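Local coordinates for protein tannase (Fusobacterium nucleatum subsp. nucleatum ATCC 25586, PDB 6YQ4) that acts on gallotannins as a tannase, probably hydrolysing their ester bonds on an alpha/beta-hydrolase fold, and binds a magnesium ion, at residues L257-D260 and E261-I264; F356-D360 and A361-E365; F382-D385 and I386-A390. All coordinates share one frame; numbering follows the deposited sequence.

Contact 1: residues L257-D260 and E261-I264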
ATOM      1  N   LEU A 257      12.776  13.693  21.115  1.00 33.54           N
ATOM      2  CA  LEU A 257      13.937  13.105  20.456  1.00 32.96           C
ATOM      3  C   LEU A 257      15.219  13.360  21.246  1.00 36.02           C
ATOM      4  O   LEU A 257      15.480  14.481  21.692  1.00 36.94           O
ATOM      5  CB  LEU A 257      14.082  13.674  19.042  1.00 28.26           C
ATOM      6  CG  LEU A 257      13.093  13.315  17.926  1.00 33.54           C
ATOM      7  CD1 LEU A 257      13.623  13.776  16.534  1.00 23.63           C
ATOM      8  CD2 LEU A 257      12.800  11.828  17.932  1.00 24.13           C
ATOM      9  N   THR A 258      16.031  12.317  21.400  1.00 37.46           N
ATOM     10  CA  THR A 258      17.324  12.495  22.034  1.00 39.88           C
ATOM     11  C   THR A 258      18.249  13.289  21.118  1.00 44.89           C
ATOM     12  O   THR A 258      17.956  13.527  19.942  1.00 42.13           O
ATOM     13  CB  THR A 258      17.955  11.150  22.364  1.00 39.49           C
ATOM     14  OG1 THR A 258      18.229  10.460  21.139  1.00 46.09           O
ATOM     15  CG2 THR A 258      17.009  10.333  23.208  1.00 28.39           C
ATOM     16  N   ASN A 259      19.395  13.695  21.670  1.00 45.20           N
ATOM     17  CA  ASN A 259      20.330  14.484  20.879  1.00 44.59           C
ATOM     18  C   ASN A 259      20.885  13.688  19.705  1.00 48.47           C
ATOM     19  O   ASN A 259      21.088  14.243  18.618  1.00 41.23           O
ATOM     20  CB  ASN A 259      21.453  15.001  21.761  1.00 45.59           C
ATOM     21  CG  ASN A 259      21.162  16.379  22.287  1.00 50.91           C
ATOM     22  OD1 ASN A 259      20.463  17.165  21.639  1.00 60.56           O
ATOM     23  ND2 ASN A 259      21.702  16.694  23.450  1.00 44.16           N
ATOM     24  N   ASP A 260      21.131  12.389  19.901  1.00 50.49           N
ATOM     25  CA  ASP A 260      21.605  11.558  18.800  1.00 53.17           C
ATOM     26  C   ASP A 260      20.530  11.394  17.748  1.00 45.98           C
ATOM     27  O   ASP A 260      20.822  11.381  16.544  1.00 41.65           O
ATOM     28  CB  ASP A 260      22.050  10.187  19.313  1.00 61.25           C
ATOM     29  CG  ASP A 260      23.502  10.170  19.730  1.00 70.96           C
ATOM     30  OD1 ASP A 260      24.312  10.904  19.118  1.00 73.56           O
ATOM     31  OD2 ASP A 260      23.829   9.412  20.672  1.00 77.41           O
ATOM     32  N   GLU A 261      19.277  11.253  18.184  1.00 40.55           N
ATOM     33  CA  GLU A 261      18.179  11.177  17.229  1.00 32.37           C
ATOM     34  C   GLU A 261      18.119  12.425  16.369  1.00 29.87           C
ATOM     35  O   GLU A 261      17.800  12.346  15.174  1.00 27.21           O
ATOM     36  CB  GLU A 261      16.849  10.983  17.950  1.00 30.88           C
ATOM     37  CG  GLU A 261      16.587   9.571  18.373  1.00 34.35           C
ATOM     38  CD  GLU A 261      15.374   9.472  19.283  1.00 42.96           C
ATOM     39  OE1 GLU A 261      15.175  10.379  20.113  1.00 47.74           O
ATOM     40  OE2 GLU A 261      14.630   8.480  19.185  1.00 48.61           O
ATOM     41  N   ILE A 262      18.415  13.588  16.957  1.00 26.60           N
ATOM     42  CA  ILE A 262      18.358  14.829  16.192  1.00 36.65           C
ATOM     43  C   ILE A 262      19.503  14.890  15.187  1.00 38.57           C
ATOM     44  O   ILE A 262      19.308  15.298  14.030  1.00 38.56           O
ATOM     45  CB  ILE A 262      18.361  16.039  17.140  1.00 38.17           C
ATOM     46  CG1 ILE A 262      16.992  16.181  17.808  1.00 28.58           C
ATOM     47  CG2 ILE A 262      18.786  17.325  16.398  1.00 29.80           C
ATOM     48  CD1 ILE A 262      16.995  17.189  18.922  1.00 30.77           C
ATOM     49  N   ASN A 263      20.705  14.448  15.587  1.00 29.26           N
ATOM     50  CA  ASN A 263      21.792  14.428  14.612  1.00 39.97           C
ATOM     51  C   ASN A 263      21.499  13.456  13.467  1.00 41.72           C
ATOM     52  O   ASN A 263      21.808  13.751  12.303  1.00 40.05           O
ATOM     53  CB  ASN A 263      23.136  14.102  15.276  1.00 53.75           C
ATOM     54  CG  ASN A 263      24.309  14.221  14.291  1.00 77.14           C
ATOM     55  OD1 ASN A 263      24.483  15.258  13.633  1.00 83.45           O
ATOM     56  ND2 ASN A 263      25.116  13.166  14.193  1.00 75.00           N
ATOM     57  N   ILE A 264      20.884  12.307  13.769  1.00 27.43           N
ATOM     58  CA  ILE A 264      20.530  11.358  12.715  1.00 38.17           C
ATOM     59  C   ILE A 264      19.509  11.975  11.763  1.00 34.97           C
ATOM     60  O   ILE A 264      19.612  11.838  10.539  1.00 34.97           O
ATOM     61  CB  ILE A 264      20.011  10.045  13.337  1.00 29.81           C
ATOM     62  CG1 ILE A 264      21.155   9.271  13.990  1.00 37.47           C
ATOM     63  CG2 ILE A 264      19.318   9.187  12.310  1.00 28.47           C
ATOM     64  CD1 ILE A 264      20.678   8.302  15.040  1.00 42.93           C
TER
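The chain turns at T258 from an extended approach into the first turn of helix 259-279, where I262 N donates to T258 O at 3.0 Å and N263 N to N259 O at 3.1 Å, starting the i to i+4 ladder that I264 N continues with D260 O at 2.9 Å. These first carbonyls point toward the donors of the next turn, but the amides of the first turn have no earlier carbonyls in the helix to meet, so side chains can serve them. T258 does this from the N-cap position: its OG1 lies between the backbone N and the carbonyl carbon (chi1 65°), which brings it over the turn to accept from E261 N at 3.2 Å, with a fairly straight N-H...O angle of 160°. E261 returns the favour. Its chain, extended beyond CG, reaches back along the turn so that OE1 accepts from T258 N at 2.5 Å, so short that the exact length is doubtful. This reciprocal pair is a capping box, and threonine and glutamate suit it well, one with a short hydroxyl arm and the other with a carboxylate long enough to reach back three residues. The negative carboxylate probably also suits the positive end of the helix dipole. Just outside the box, L257 CB rests 4.0 Å from I262 CG1, the apolar contact across the cap known as a hydrophobic staple. L257 is the buried member of the stretch: its side chain also packs on N227, R349 and P353, tying the helix start to neighbouring loops.

Contact 2: residues F356-D360 and A361-E365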
ATOM      1  N   PHE A 356      12.059   3.959   9.248  1.00 31.28           N
ATOM      2  CA  PHE A 356      11.847   2.647   8.641  1.00 28.38           C
ATOM      3  C   PHE A 356      13.015   1.691   8.857  1.00 34.64           C
ATOM      4  O   PHE A 356      12.802   0.563   9.323  1.00 36.93           O
ATOM      5  CB  PHE A 356      11.538   2.802   7.138  1.00 35.44           C
ATOM      6  CG  PHE A 356      10.277   3.577   6.877  1.00 35.90           C
ATOM      7  CD1 PHE A 356      10.300   4.968   6.844  1.00 27.83           C
ATOM      8  CD2 PHE A 356       9.067   2.928   6.736  1.00 25.48           C
ATOM      9  CE1 PHE A 356       9.155   5.691   6.667  1.00 19.12           C
ATOM     10  CE2 PHE A 356       7.907   3.654   6.545  1.00 32.66           C
ATOM     11  CZ  PHE A 356       7.953   5.041   6.503  1.00 30.34           C
ATOM     12  N   ASP A 357      14.258   2.097   8.559  1.00 25.12           N
ATOM     13  CA  ASP A 357      15.419   1.247   8.851  1.00 29.79           C
ATOM     14  C   ASP A 357      16.052   1.677  10.181  1.00 37.49           C
ATOM     15  O   ASP A 357      17.035   2.437  10.208  1.00 35.22           O
ATOM     16  CB  ASP A 357      16.434   1.274   7.714  1.00 23.34           C
ATOM     17  CG  ASP A 357      17.453   0.148   7.837  1.00 34.75           C
ATOM     18  OD1 ASP A 357      17.323  -0.603   8.836  1.00 36.87           O
ATOM     19  OD2 ASP A 357      18.352  -0.005   6.961  1.00 25.06           O
ATOM     20  N   SER A 358      15.498   1.157  11.291  1.00 30.65           N
ATOM     21  CA  SER A 358      15.986   1.466  12.640  1.00 33.25           C
ATOM     22  C   SER A 358      17.376   0.901  12.895  1.00 32.68           C
ATOM     23  O   SER A 358      17.734  -0.168  12.402  1.00 33.87           O
ATOM     24  CB  SER A 358      15.059   0.899  13.720  1.00 39.91           C
ATOM     25  OG  SER A 358      13.707   0.988  13.353  1.00 50.01           O
ATOM     26  N   LEU A 359      18.131   1.601  13.749  1.00 35.03           N
ATOM     27  CA  LEU A 359      19.513   1.223  14.044  1.00 37.39           C
ATOM     28  C   LEU A 359      19.631  -0.108  14.788  1.00 38.87           C
ATOM     29  O   LEU A 359      20.684  -0.748  14.716  1.00 36.78           O
ATOM     30  CB  LEU A 359      20.200   2.319  14.859  1.00 30.86           C
ATOM     31  CG  LEU A 359      20.483   3.605  14.095  1.00 38.74           C
ATOM     32  CD1 LEU A 359      21.479   4.439  14.844  1.00 40.55           C
ATOM     33  CD2 LEU A 359      20.975   3.299  12.697  1.00 38.77           C
ATOM     34  N   ASP A 360      18.599  -0.530  15.515  1.00 34.53           N
ATOM     35  CA  ASP A 360      18.589  -1.844  16.148  1.00 38.36           C
ATOM     36  C   ASP A 360      17.793  -2.875  15.341  1.00 41.44           C
ATOM     37  O   ASP A 360      17.504  -3.958  15.859  1.00 43.67           O
ATOM     38  CB  ASP A 360      18.036  -1.743  17.572  1.00 35.60           C
ATOM     39  CG  ASP A 360      16.561  -1.378  17.606  1.00 56.58           C
ATOM     40  OD1 ASP A 360      16.068  -0.788  16.623  1.00 63.09           O
ATOM     41  OD2 ASP A 360      15.897  -1.665  18.625  1.00 67.84           O
ATOM     42  N   ALA A 361      17.405  -2.538  14.102  1.00 30.56           N
ATOM     43  CA  ALA A 361      16.754  -3.466  13.167  1.00 33.50           C
ATOM     44  C   ALA A 361      15.407  -3.966  13.682  1.00 28.22           C
ATOM     45  O   ALA A 361      15.018  -5.099  13.424  1.00 34.39           O
ATOM     46  CB  ALA A 361      17.665  -4.658  12.832  1.00 29.90           C
ATOM     47  N   SER A 362      14.660  -3.124  14.386  1.00 33.39           N
ATOM     48  CA  SER A 362      13.475  -3.563  15.109  1.00 34.22           C
ATOM     49  C   SER A 362      12.169  -3.097  14.488  1.00 35.55           C
ATOM     50  O   SER A 362      11.101  -3.466  14.988  1.00 32.38           O
ATOM     51  CB  SER A 362      13.533  -3.048  16.551  1.00 44.89           C
ATOM     52  OG  SER A 362      13.425  -1.628  16.537  1.00 51.14           O
ATOM     53  N   SER A 363      12.215  -2.274  13.448  1.00 37.26           N
ATOM     54  CA  SER A 363      10.981  -1.866  12.820  1.00 38.03           C
ATOM     55  C   SER A 363      10.327  -3.068  12.154  1.00 37.71           C
ATOM     56  O   SER A 363      10.961  -4.109  11.928  1.00 24.10           O
ATOM     57  CB  SER A 363      11.231  -0.750  11.798  1.00 36.23           C
ATOM     58  OG  SER A 363      11.373  -1.279  10.494  1.00 36.48           O
ATOM     59  N   GLY A 364       9.037  -2.918  11.853  1.00 29.68           N
ATOM     60  CA  GLY A 364       8.351  -3.950  11.107  1.00 25.76           C
ATOM     61  C   GLY A 364       8.949  -4.150   9.730  1.00 32.33           C
ATOM     62  O   GLY A 364       8.944  -5.268   9.200  1.00 33.97           O
ATOM     63  N   GLU A 365       9.456  -3.062   9.121  1.00 33.66           N
ATOM     64  CA  GLU A 365      10.082  -3.159   7.797  1.00 26.31           C
ATOM     65  C   GLU A 365      11.435  -3.867   7.880  1.00 21.98           C
ATOM     66  O   GLU A 365      11.782  -4.651   6.994  1.00 26.90           O
ATOM     67  CB  GLU A 365      10.251  -1.768   7.177  1.00 28.18           C
ATOM     68  CG  GLU A 365       8.967  -1.127   6.647  1.00 41.46           C
ATOM     69  CD  GLU A 365       8.022  -0.661   7.753  1.00 45.00           C
ATOM     70  OE1 GLU A 365       6.793  -0.847   7.590  1.00 45.16           O
ATOM     71  OE2 GLU A 365       8.503  -0.113   8.778  1.00 39.32           O
TER
HETATM   72  O   HOH W   1      11.725   0.698  15.726  1.00 35.85           O
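A361, at the close of a type I beta turn that begins at S358, donates its N to S358 O at 2.9 Å. Its backbone takes a left-handed conformation (phi 63°), a somewhat costly one for a residue with a CB, and the chain doubles back. Beside it, D360 holds CG between its backbone N and carbonyl carbon (chi1 67°), bringing the carboxylate to S362. The hydroxyl S362 OG donates to D360 OD1 on its syn side at 2.8 Å, somewhat out of the carboxylate plane, while a water joins S362 OG to S358 OG. At the other end F356 serves twice. Its carbonyl O receives S363 OG at 2.6 Å, in the carbonyl plane, and the same serine, N-cap of helix 364-368, also reaches N366 N; a short hydroxyl can thus grip loop and helix together. The F356 ring meets the bent side chain of E365, with CD2 3.7 Å from OE2 and the ring and carboxylate planes 66° apart. That aromatic group is buried against L212 and A215 of helix 212-223, while L359 at the turn leans on helix 381-394, so the loop 356-363 links these two helices.

Contact 3: residues F382-D385 and I386-A390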
ATOM      1  N   PHE A 382      22.503   3.608   5.019  1.00 29.40           N
ATOM      2  CA  PHE A 382      22.718   4.559   6.106  1.00 35.02           C
ATOM      3  C   PHE A 382      22.729   3.855   7.470  1.00 35.93           C
ATOM      4  O   PHE A 382      23.666   4.014   8.259  1.00 38.17           O
ATOM      5  CB  PHE A 382      21.650   5.662   6.056  1.00 26.68           C
ATOM      6  CG  PHE A 382      21.692   6.583   7.236  1.00 30.38           C
ATOM      7  CD1 PHE A 382      22.525   7.693   7.230  1.00 35.24           C
ATOM      8  CD2 PHE A 382      20.939   6.316   8.379  1.00 35.40           C
ATOM      9  CE1 PHE A 382      22.609   8.530   8.344  1.00 32.38           C
ATOM     10  CE2 PHE A 382      21.015   7.136   9.511  1.00 27.41           C
ATOM     11  CZ  PHE A 382      21.845   8.247   9.492  1.00 38.14           C
ATOM     12  N   SER A 383      21.679   3.093   7.767  1.00 33.97           N
ATOM     13  CA  SER A 383      21.594   2.385   9.033  1.00 35.20           C
ATOM     14  C   SER A 383      22.618   1.265   9.108  1.00 36.97           C
ATOM     15  O   SER A 383      23.192   1.021  10.177  1.00 39.89           O
ATOM     16  CB  SER A 383      20.180   1.847   9.222  1.00 35.29           C
ATOM     17  OG  SER A 383      19.243   2.907   9.088  1.00 35.05           O
ATOM     18  N   PHE A 384      22.877   0.585   7.989  1.00 33.45           N
ATOM     19  CA  PHE A 384      23.875  -0.477   8.007  1.00 37.14           C
ATOM     20  C   PHE A 384      25.255   0.078   8.346  1.00 42.64           C
ATOM     21  O   PHE A 384      25.937  -0.434   9.245  1.00 46.78           O
ATOM     22  CB  PHE A 384      23.891  -1.217   6.667  1.00 31.37           C
ATOM     23  CG  PHE A 384      25.014  -2.219   6.538  1.00 36.31           C
ATOM     24  CD1 PHE A 384      24.874  -3.510   7.030  1.00 42.01           C
ATOM     25  CD2 PHE A 384      26.221  -1.867   5.931  1.00 34.60           C
ATOM     26  CE1 PHE A 384      25.917  -4.440   6.925  1.00 42.20           C
ATOM     27  CE2 PHE A 384      27.271  -2.791   5.826  1.00 37.62           C
ATOM     28  CZ  PHE A 384      27.112  -4.085   6.330  1.00 37.80           C
ATOM     29  N   ASP A 385      25.672   1.148   7.650  1.00 36.81           N
ATOM     30  CA  ASP A 385      27.016   1.698   7.855  1.00 36.84           C
ATOM     31  C   ASP A 385      27.209   2.205   9.277  1.00 42.89           C
ATOM     32  O   ASP A 385      28.314   2.114   9.824  1.00 45.89           O
ATOM     33  CB  ASP A 385      27.310   2.847   6.876  1.00 39.19           C
ATOM     34  CG  ASP A 385      27.568   2.379   5.444  1.00 46.38           C
ATOM     35  OD1 ASP A 385      27.516   1.169   5.154  1.00 50.08           O
ATOM     36  OD2 ASP A 385      27.827   3.249   4.589  1.00 54.99           O
ATOM     37  N   ILE A 386      26.174   2.804   9.877  1.00 45.71           N
ATOM     38  CA  ILE A 386      26.308   3.218  11.275  1.00 40.01           C
ATOM     39  C   ILE A 386      26.680   2.022  12.134  1.00 39.78           C
ATOM     40  O   ILE A 386      27.634   2.068  12.922  1.00 56.66           O
ATOM     41  CB  ILE A 386      25.017   3.878  11.789  1.00 40.96           C
ATOM     42  CG1 ILE A 386      24.869   5.303  11.277  1.00 43.09           C
ATOM     43  CG2 ILE A 386      25.034   3.913  13.298  1.00 35.76           C
ATOM     44  CD1 ILE A 386      23.596   5.956  11.788  1.00 31.58           C
ATOM     45  N   ASN A 387      25.947   0.919  11.974  1.00 39.66           N
ATOM     46  CA  ASN A 387      26.183  -0.249  12.813  1.00 48.42           C
ATOM     47  C   ASN A 387      27.486  -0.945  12.438  1.00 53.41           C
ATOM     48  O   ASN A 387      28.232  -1.408  13.313  1.00 60.63           O
ATOM     49  CB  ASN A 387      24.990  -1.199  12.716  1.00 36.05           C
ATOM     50  CG  ASN A 387      23.809  -0.721  13.547  1.00 41.74           C
ATOM     51  OD1 ASN A 387      23.974  -0.297  14.686  1.00 47.83           O
ATOM     52  ND2 ASN A 387      22.620  -0.759  12.967  1.00 43.76           N
ATOM     53  N   ASN A 388      27.777  -1.014  11.142  1.00 50.79           N
ATOM     54  CA  ASN A 388      29.016  -1.628  10.679  1.00 55.69           C
ATOM     55  C   ASN A 388      30.245  -0.884  11.208  1.00 58.98           C
ATOM     56  O   ASN A 388      31.242  -1.507  11.597  1.00 59.80           O
ATOM     57  CB  ASN A 388      28.997  -1.666   9.150  1.00 53.36           C
ATOM     58  CG  ASN A 388      30.132  -2.460   8.569  1.00 55.72           C
ATOM     59  OD1 ASN A 388      30.213  -3.671   8.752  1.00 56.84           O
ATOM     60  ND2 ASN A 388      31.007  -1.785   7.839  1.00 57.80           N
ATOM     61  N   LYS A 389      30.194   0.451  11.229  1.00 60.04           N
ATOM     62  CA  LYS A 389      31.307   1.230  11.766  1.00 65.27           C
ATOM     63  C   LYS A 389      31.454   0.999  13.264  1.00 72.48           C
ATOM     64  O   LYS A 389      32.572   0.924  13.783  1.00 75.97           O
ATOM     65  CB  LYS A 389      31.103   2.718  11.450  1.00 65.01           C
ATOM     66  CG  LYS A 389      31.538   3.710  12.529  1.00 68.87           C
ATOM     67  CD  LYS A 389      33.011   4.088  12.380  1.00 80.01           C
ATOM     68  CE  LYS A 389      33.333   5.456  12.988  1.00 80.70           C
ATOM     69  NZ  LYS A 389      32.881   5.589  14.404  1.00 76.73           N
ATOM     70  N   ALA A 390      30.329   0.861  13.967  1.00 70.85           N
ATOM     71  CA  ALA A 390      30.374   0.584  15.396  1.00 62.43           C
ATOM     72  C   ALA A 390      30.971  -0.787  15.676  1.00 64.41           C
ATOM     73  O   ALA A 390      31.693  -0.965  16.663  1.00 68.87           O
ATOM     74  CB  ALA A 390      28.973   0.691  15.985  1.00 57.36           C
TER
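F382 and I386 make the main apolar contact: the two side chains run alongside each other in one direction, and I386 CD1 comes 3.6 Å from F382 CE2. A long branched isoleucine, extended beyond CG1, can reach the far end of the ring one turn away. On another face of the helix, a CH-pi contact joins F384 and N388. With CG anti to the backbone N (chi1 173°), the F384 ring is carried toward the next turn, where N388 CB sits over one face, 4.3 Å from the ring centroid and toward its rim. The flat ring suits this place by offering a face to the CB hydrogens of a residue one turn on, and the asparagine's flat amide can lie nearly parallel to it, 14° apart. Both pairs follow the i to i+4 spacing of the alpha helix 381-394, whose backbone bonds run in the same register. Among these, N388 N meets F384 O at 2.7 Å, and K389 N meets D385 O at 2.9 Å. Salt bridges extend the same spacing beyond the two segments: D385 OD2 pairs with K381 NZ, and K389 NZ with D393 OD1. F384 also packs on P410 and M412 of a loop, and F382 on K267 and L268 of helix 259-279.

In the fold
The three contacts lie on the same side of the chain's centre, their own centres 13 to 16 Å apart, and meet through apolar side chains, I264 foremost. I264 of contact 1 touches both of the others: its CD1 is 3.9 Å from L359 CD1 of contact 2, and its CG2 is 3.9 Å from F382 CE2 of contact 3. Contacts 2 and 3 are also joined by polar links, with S383 OG 2.5 Å from D357 O and N387 ND2 2.6 Å from L359 O, both probable hydrogen bonds. All three lie away from the magnesium site. In contact 2, E365 OE1 binds a glycerol, probably from the crystallisation liquor, near but not touching residues arranged like a Ser-His-Asp triad, which remains unconfirmed.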